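Side-chain contacts in membrane lipoprotein family protein (Aeropyrum pernix, PDB 4PEV), which probably captures nucleosides such as adenosine for uptake by an ABC transporter: residues V166-A171 against Q210-A215; I203-G208 against V220-T225. One frame throughout, in Å; residues are numbered along the deposited sequence.

In the fold
Coming from the N terminus through most of the parallel sheet, the chain reaches helix 159-181, which carries 166-171. It then forms strand 186-191 and helix 196-214, which carries both 203-208 and 210-215, and after a short loop it enters strand 222-226. Contact 1 closes a loop of 38 residues between two helices; contact 2 closes one of 11 residues between helix and edge strand. Because the segments alternate along the chain, the loops cross. The centres of the two contacts lie about 9 Å apart, and the contacts touch directly: Gly-167 CA packs 3.5 Å from Tyr-205 CD1. Together they tie two neighbouring helices to the mixed sheet of one lobe of the binding protein.

Contact 1. Residues V166-A171 against Q210-A215; sequences VGIIAA and QYYNQA
Tyr-212 lies against helix 159-181 from its CB outward, chiefly on Ala-171 and Ile-168. With CG anti to the backbone N (chi1 -177°), the side chain reaches across to the other helix. Its CB sits 3.7 Å from Ala-171 CB, and the same methyl also touches CD2, at 3.4 Å. On the other side of CG, CD1 meets the backbone O of Ile-168 obliquely at 3.7 Å and, more loosely, Ile-168 CG2 at 4.2 Å. Further out, CE2 is 3.8 Å from Ala-171 C, which lies over one face of the ring, displaced toward its rim. The phenol OH passes beyond 166-171 to a hydrogen bond with Asn-175 ND2, one turn further along the same helix. This is helix-helix packing within one lobe of a periplasmic-binding-protein fold: the short axes approach to 8.3 Å and cross at -53°, with Ile-168 and Tyr-212 nearest by CA. No hydrogen bond links the two segments. Ile-168 also sends its CD1 obliquely to Tyr-211 CD1, 3.9 Å away, while the Tyr-211 hydroxyl is hydrogen-bonded to Glu-383 OE2. Leu-384 and Leu-380 of helix 375-389 touch Ile-168 and Tyr-212 respectively.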
loop_
_atom_site.group_PDB
_atom_site.type_symbol
_atom_site.label_atom_id
_atom_site.label_comp_id
_atom_site.label_asym_id
_atom_site.label_seq_id
_atom_site.Cartn_x
_atom_site.Cartn_y
_atom_site.Cartn_z
ATOM N N VAL C 166 -5.214 4.414 9.165
ATOM C CA VAL C 166 -6.284 3.636 8.575
ATOM C C VAL C 166 -6.973 2.791 9.651
ATOM O O VAL C 166 -8.195 2.676 9.656
ATOM C CB VAL C 166 -5.733 2.770 7.410
ATOM C CG1 VAL C 166 -6.647 1.600 7.084
ATOM C CG2 VAL C 166 -5.500 3.633 6.176
ATOM N N GLY C 167 -6.190 2.210 10.557
ATOM C CA GLY C 167 -6.727 1.394 11.640
ATOM C C GLY C 167 -7.719 2.163 12.481
ATOM O O GLY C 167 -8.803 1.666 12.792
ATOM N N ILE C 168 -7.349 3.391 12.836
ATOM C CA ILE C 168 -8.220 4.291 13.594
ATOM C C ILE C 168 -9.516 4.509 12.842
ATOM O O ILE C 168 -10.589 4.404 13.421
ATOM C CB ILE C 168 -7.533 5.653 13.862
ATOM C CG1 ILE C 168 -6.502 5.511 14.978
ATOM C CG2 ILE C 168 -8.526 6.728 14.270
ATOM C CD1 ILE C 168 -5.458 6.598 14.932
ATOM N N ILE C 169 -9.414 4.797 11.550
ATOM C CA ILE C 169 -10.591 5.066 10.724
ATOM C C ILE C 169 -11.547 3.869 10.654
ATOM O O ILE C 169 -12.769 4.024 10.770
ATOM C CB ILE C 169 -10.200 5.437 9.280
ATOM C CG1 ILE C 169 -9.377 6.733 9.242
ATOM C CG2 ILE C 169 -11.450 5.560 8.397
ATOM C CD1 ILE C 169 -10.178 7.980 9.557
ATOM N N ALA C 170 -10.988 2.686 10.448
ATOM C CA ALA C 170 -11.791 1.501 10.251
ATOM C C ALA C 170 -12.440 1.094 11.560
ATOM O O ALA C 170 -13.568 0.636 11.583
ATOM C CB ALA C 170 -10.932 0.377 9.702
ATOM N N ALA C 171 -11.726 1.259 12.660
ATOM C CA ALA C 171 -12.325 1.017 13.962
ATOM C C ALA C 171 -13.505 1.943 14.169
ATOM O O ALA C 171 -14.495 1.561 14.782
ATOM C CB ALA C 171 -11.310 1.217 15.081
ATOM N N GLN C 210 -6.423 -0.589 18.052
ATOM C CA GLN C 210 -6.327 -0.647 19.507
ATOM C C GLN C 210 -6.232 0.746 20.083
ATOM O O GLN C 210 -6.756 0.999 21.166
ATOM C CB GLN C 210 -5.113 -1.448 19.952
ATOM C CG GLN C 210 -5.162 -2.925 19.610
ATOM C CD GLN C 210 -6.272 -3.640 20.341
ATOM O OE1 GLN C 210 -7.439 -3.346 20.132
ATOM N NE2 GLN C 210 -5.914 -4.581 21.200
ATOM N N TYR C 211 -5.567 1.641 19.358
ATOM C CA TYR C 211 -5.442 3.030 19.768
ATOM C C TYR C 211 -6.841 3.605 19.888
ATOM O O TYR C 211 -7.217 4.132 20.930
ATOM C CB TYR C 211 -4.617 3.797 18.739
ATOM C CG TYR C 211 -4.205 5.213 19.104
ATOM C CD1 TYR C 211 -5.038 6.293 18.825
ATOM C CD2 TYR C 211 -2.958 5.477 19.667
ATOM C CE1 TYR C 211 -4.657 7.590 19.120
ATOM C CE2 TYR C 211 -2.566 6.772 19.964
ATOM C CZ TYR C 211 -3.422 7.824 19.686
ATOM O OH TYR C 211 -3.059 9.121 19.978
ATOM N N TYR C 212 -7.618 3.464 18.823
ATOM C CA TYR C 212 -9.004 3.904 18.802
ATOM C C TYR C 212 -9.779 3.311 19.964
ATOM O O TYR C 212 -10.347 4.038 20.748
ATOM C CB TYR C 212 -9.664 3.515 17.488
ATOM C CG TYR C 212 -11.070 4.008 17.381
ATOM C CD1 TYR C 212 -11.339 5.300 16.976
ATOM C CD2 TYR C 212 -12.135 3.187 17.709
ATOM C CE1 TYR C 212 -12.636 5.759 16.881
ATOM C CE2 TYR C 212 -13.441 3.637 17.620
ATOM C CZ TYR C 212 -13.685 4.921 17.205
ATOM O OH TYR C 212 -14.984 5.358 17.111
ATOM N N ASN C 213 -9.770 1.986 20.077
ATOM C CA ASN C 213 -10.404 1.278 21.196
ATOM C C ASN C 213 -10.073 1.808 22.579
ATOM O O ASN C 213 -10.983 2.046 23.378
ATOM C CB ASN C 213 -10.038 -0.195 21.153
ATOM C CG ASN C 213 -10.793 -0.939 20.090
ATOM O OD1 ASN C 213 -11.847 -0.504 19.637
ATOM N ND2 ASN C 213 -10.265 -2.073 19.691
ATOM N N GLN C 214 -8.782 1.983 22.860
ATOM C CA GLN C 214 -8.333 2.521 24.154
ATOM C C GLN C 214 -8.726 3.969 24.361
ATOM O O GLN C 214 -9.220 4.320 25.421
ATOM C CB GLN C 214 -6.833 2.361 24.336
ATOM C CG GLN C 214 -6.458 0.929 24.680
ATOM C CD GLN C 214 -4.968 0.736 24.880
ATOM O OE1 GLN C 214 -4.209 1.709 25.000
ATOM N NE2 GLN C 214 -4.536 -0.529 24.916
ATOM N N ALA C 215 -8.549 4.807 23.349
ATOM C CA ALA C 215 -8.945 6.222 23.461
ATOM C C ALA C 215 -10.457 6.430 23.485
ATOM O O ALA C 215 -10.902 7.567 23.519
ATOM C CB ALA C 215 -8.336 7.048 22.327
#

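Contact 2. Residues I203-G208 against V220-T225; sequences IGYLYG and VEMVWT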
loop_
_atom_site.group_PDB
_atom_site.type_symbol
_atom_site.label_atom_id
_atom_site.label_comp_id
_atom_site.label_asym_id
_atom_site.label_seq_id
_atom_site.Cartn_x
_atom_site.Cartn_y
_atom_site.Cartn_z
ATOM N N ILE C 203 1.074 -4.557 11.659
ATOM C CA ILE C 203 1.373 -3.896 12.925
ATOM C C ILE C 203 0.724 -2.523 13.035
ATOM O O ILE C 203 0.177 -2.191 14.068
ATOM C CB ILE C 203 2.897 -3.747 13.121
ATOM C CG1 ILE C 203 3.499 -5.097 13.511
ATOM C CG2 ILE C 203 3.225 -2.679 14.160
ATOM C CD1 ILE C 203 5.007 -5.116 13.438
ATOM N N GLY C 204 0.806 -1.719 11.990
ATOM C CA GLY C 204 0.267 -0.367 12.048
ATOM C C GLY C 204 -1.247 -0.351 12.093
ATOM O O GLY C 204 -1.847 0.500 12.741
ATOM N N TYR C 205 -1.862 -1.302 11.404
ATOM C CA TYR C 205 -3.302 -1.361 11.292
ATOM C C TYR C 205 -3.903 -1.770 12.624
ATOM O O TYR C 205 -4.850 -1.151 13.082
ATOM C CB TYR C 205 -3.699 -2.327 10.166
ATOM C CG TYR C 205 -5.183 -2.402 9.856
ATOM C CD1 TYR C 205 -5.921 -1.254 9.546
ATOM C CD2 TYR C 205 -5.849 -3.628 9.845
ATOM C CE1 TYR C 205 -7.278 -1.323 9.244
ATOM C CE2 TYR C 205 -7.207 -3.706 9.541
ATOM C CZ TYR C 205 -7.912 -2.551 9.241
ATOM O OH TYR C 205 -9.250 -2.643 8.957
ATOM N N LEU C 206 -3.347 -2.811 13.234
ATOM C CA LEU C 206 -3.771 -3.262 14.562
ATOM C C LEU C 206 -3.501 -2.205 15.615
ATOM O O LEU C 206 -4.337 -1.935 16.477
ATOM C CB LEU C 206 -3.023 -4.530 14.956
ATOM C CG LEU C 206 -3.415 -5.227 16.261
ATOM C CD1 LEU C 206 -4.905 -5.535 16.371
ATOM C CD2 LEU C 206 -2.609 -6.508 16.382
ATOM N N TYR C 207 -2.323 -1.604 15.543
ATOM C CA TYR C 207 -1.999 -0.511 16.430
ATOM C C TYR C 207 -3.101 0.517 16.384
ATOM O O TYR C 207 -3.622 0.908 17.413
ATOM C CB TYR C 207 -0.671 0.146 16.049
ATOM C CG TYR C 207 -0.312 1.286 16.967
ATOM C CD1 TYR C 207 -0.810 2.553 16.737
ATOM C CD2 TYR C 207 0.504 1.094 18.078
ATOM C CE1 TYR C 207 -0.505 3.604 17.570
ATOM C CE2 TYR C 207 0.820 2.152 18.925
ATOM C CZ TYR C 207 0.299 3.403 18.660
ATOM O OH TYR C 207 0.579 4.486 19.454
ATOM N N GLY C 208 -3.440 0.956 15.180
ATOM C CA GLY C 208 -4.438 2.004 14.985
ATOM C C GLY C 208 -5.814 1.647 15.508
ATOM O O GLY C 208 -6.534 2.511 15.974
ATOM N N VAL C 220 -13.530 -2.975 19.329
ATOM C CA VAL C 220 -13.660 -3.349 17.926
ATOM C C VAL C 220 -12.603 -4.386 17.610
ATOM O O VAL C 220 -11.419 -4.138 17.814
ATOM C CB VAL C 220 -13.442 -2.143 16.976
ATOM C CG1 VAL C 220 -13.385 -2.600 15.523
ATOM C CG2 VAL C 220 -14.520 -1.076 17.162
ATOM N N GLU C 221 -13.023 -5.534 17.094
ATOM C CA GLU C 221 -12.092 -6.601 16.739
ATOM C C GLU C 221 -11.557 -6.448 15.323
ATOM O O GLU C 221 -12.178 -5.786 14.499
ATOM C CB GLU C 221 -12.772 -7.939 16.884
ATOM C CG GLU C 221 -13.199 -8.181 18.310
ATOM C CD GLU C 221 -13.707 -9.588 18.534
ATOM O OE1 GLU C 221 -14.048 -10.286 17.547
ATOM O OE2 GLU C 221 -13.770 -9.989 19.715
HETATM N N MSE C 222 -10.398 -7.054 15.060
HETATM C CA MSE C 222 -9.744 -6.953 13.755
HETATM C C MSE C 222 -9.274 -8.305 13.292
HETATM O O MSE C 222 -8.646 -9.049 14.033
HETATM C CB MSE C 222 -8.565 -5.984 13.780
HETATM C CG MSE C 222 -8.165 -5.549 12.362
HETATM SE SE MSE C 222 -6.761 -6.687 11.519
HETATM C CE MSE C 222 -5.214 -6.034 12.554
ATOM N N VAL C 223 -9.581 -8.620 12.040
ATOM C CA VAL C 223 -9.237 -9.901 11.448
ATOM C C VAL C 223 -8.368 -9.661 10.238
ATOM O O VAL C 223 -8.775 -8.992 9.284
ATOM C CB VAL C 223 -10.486 -10.673 11.015
ATOM C CG1 VAL C 223 -10.100 -11.969 10.295
ATOM C CG2 VAL C 223 -11.364 -10.931 12.241
ATOM N N TRP C 224 -7.167 -10.217 10.292
ATOM C CA TRP C 224 -6.177 -10.049 9.253
ATOM C C TRP C 224 -5.926 -11.393 8.603
ATOM O O TRP C 224 -5.572 -12.341 9.286
ATOM C CB TRP C 224 -4.902 -9.531 9.873
ATOM C CG TRP C 224 -3.809 -9.352 8.923
ATOM C CD1 TRP C 224 -2.994 -10.320 8.419
ATOM C CD2 TRP C 224 -3.368 -8.120 8.363
ATOM N NE1 TRP C 224 -2.059 -9.762 7.588
ATOM C CE2 TRP C 224 -2.268 -8.411 7.530
ATOM C CE3 TRP C 224 -3.800 -6.798 8.480
ATOM C CZ2 TRP C 224 -1.591 -7.427 6.809
ATOM C CZ3 TRP C 224 -3.125 -5.820 7.771
ATOM C CH2 TRP C 224 -2.027 -6.142 6.944
ATOM N N THR C 225 -6.117 -11.467 7.289
ATOM C CA THR C 225 -5.895 -12.690 6.530
ATOM C C THR C 225 -4.868 -12.522 5.404
ATOM O O THR C 225 -5.085 -11.763 4.441
ATOM C CB THR C 225 -7.213 -13.197 5.925
ATOM O OG1 THR C 225 -8.221 -13.187 6.938
ATOM C CG2 THR C 225 -7.049 -14.619 5.371
#
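The Tyr-205 and Trp-224 rings meet unequally: Tyr-205 CD2 comes near the plane of the indole, at the edge formed by CE3 (4.0 Å) and CZ3, whereas the indole carbon approaches the phenol ring obliquely. His-202 stacks on the Trp-224 ring, Tyr-226 meets it edge-to-face, and Tyr-252 meets the Tyr-205 ring, planes tilted. Selenomethionine Met-222 also reaches the Tyr-205 ring obliquely. Its CG lies 3.5 Å from Tyr-205 CE2, and its SE is 3.6 Å from both Tyr-205 CD2 and CE2. With SE 72° off the ring normal, 4.7 Å from the centroid, this is a Met-aromatic contact made well to the side of the ring axis. The contact belongs to a beta-alpha-beta crossover, strand 186-191 through helix 196-214 to strand 222-226, and the helix runs nearly antiparallel to the strand here (171°). Met-222 bends at chi2 (-92°) and again at chi3, which turns CE in toward the helix, to Leu-206 CB, 3.6 Å away. Replacing Tyr-205 by an alanine would probably open a gap beside the selenium and the CE3 edge of Trp-224, leaving the bent Met-222 chain freer to turn. Ala-187 and Ala-189 of strand 186-191 touch Tyr-205, whose OH makes a weak hydrogen bond to Gly-188 O. The Trp-224 side chain is about 8 Å from the bound adenosine.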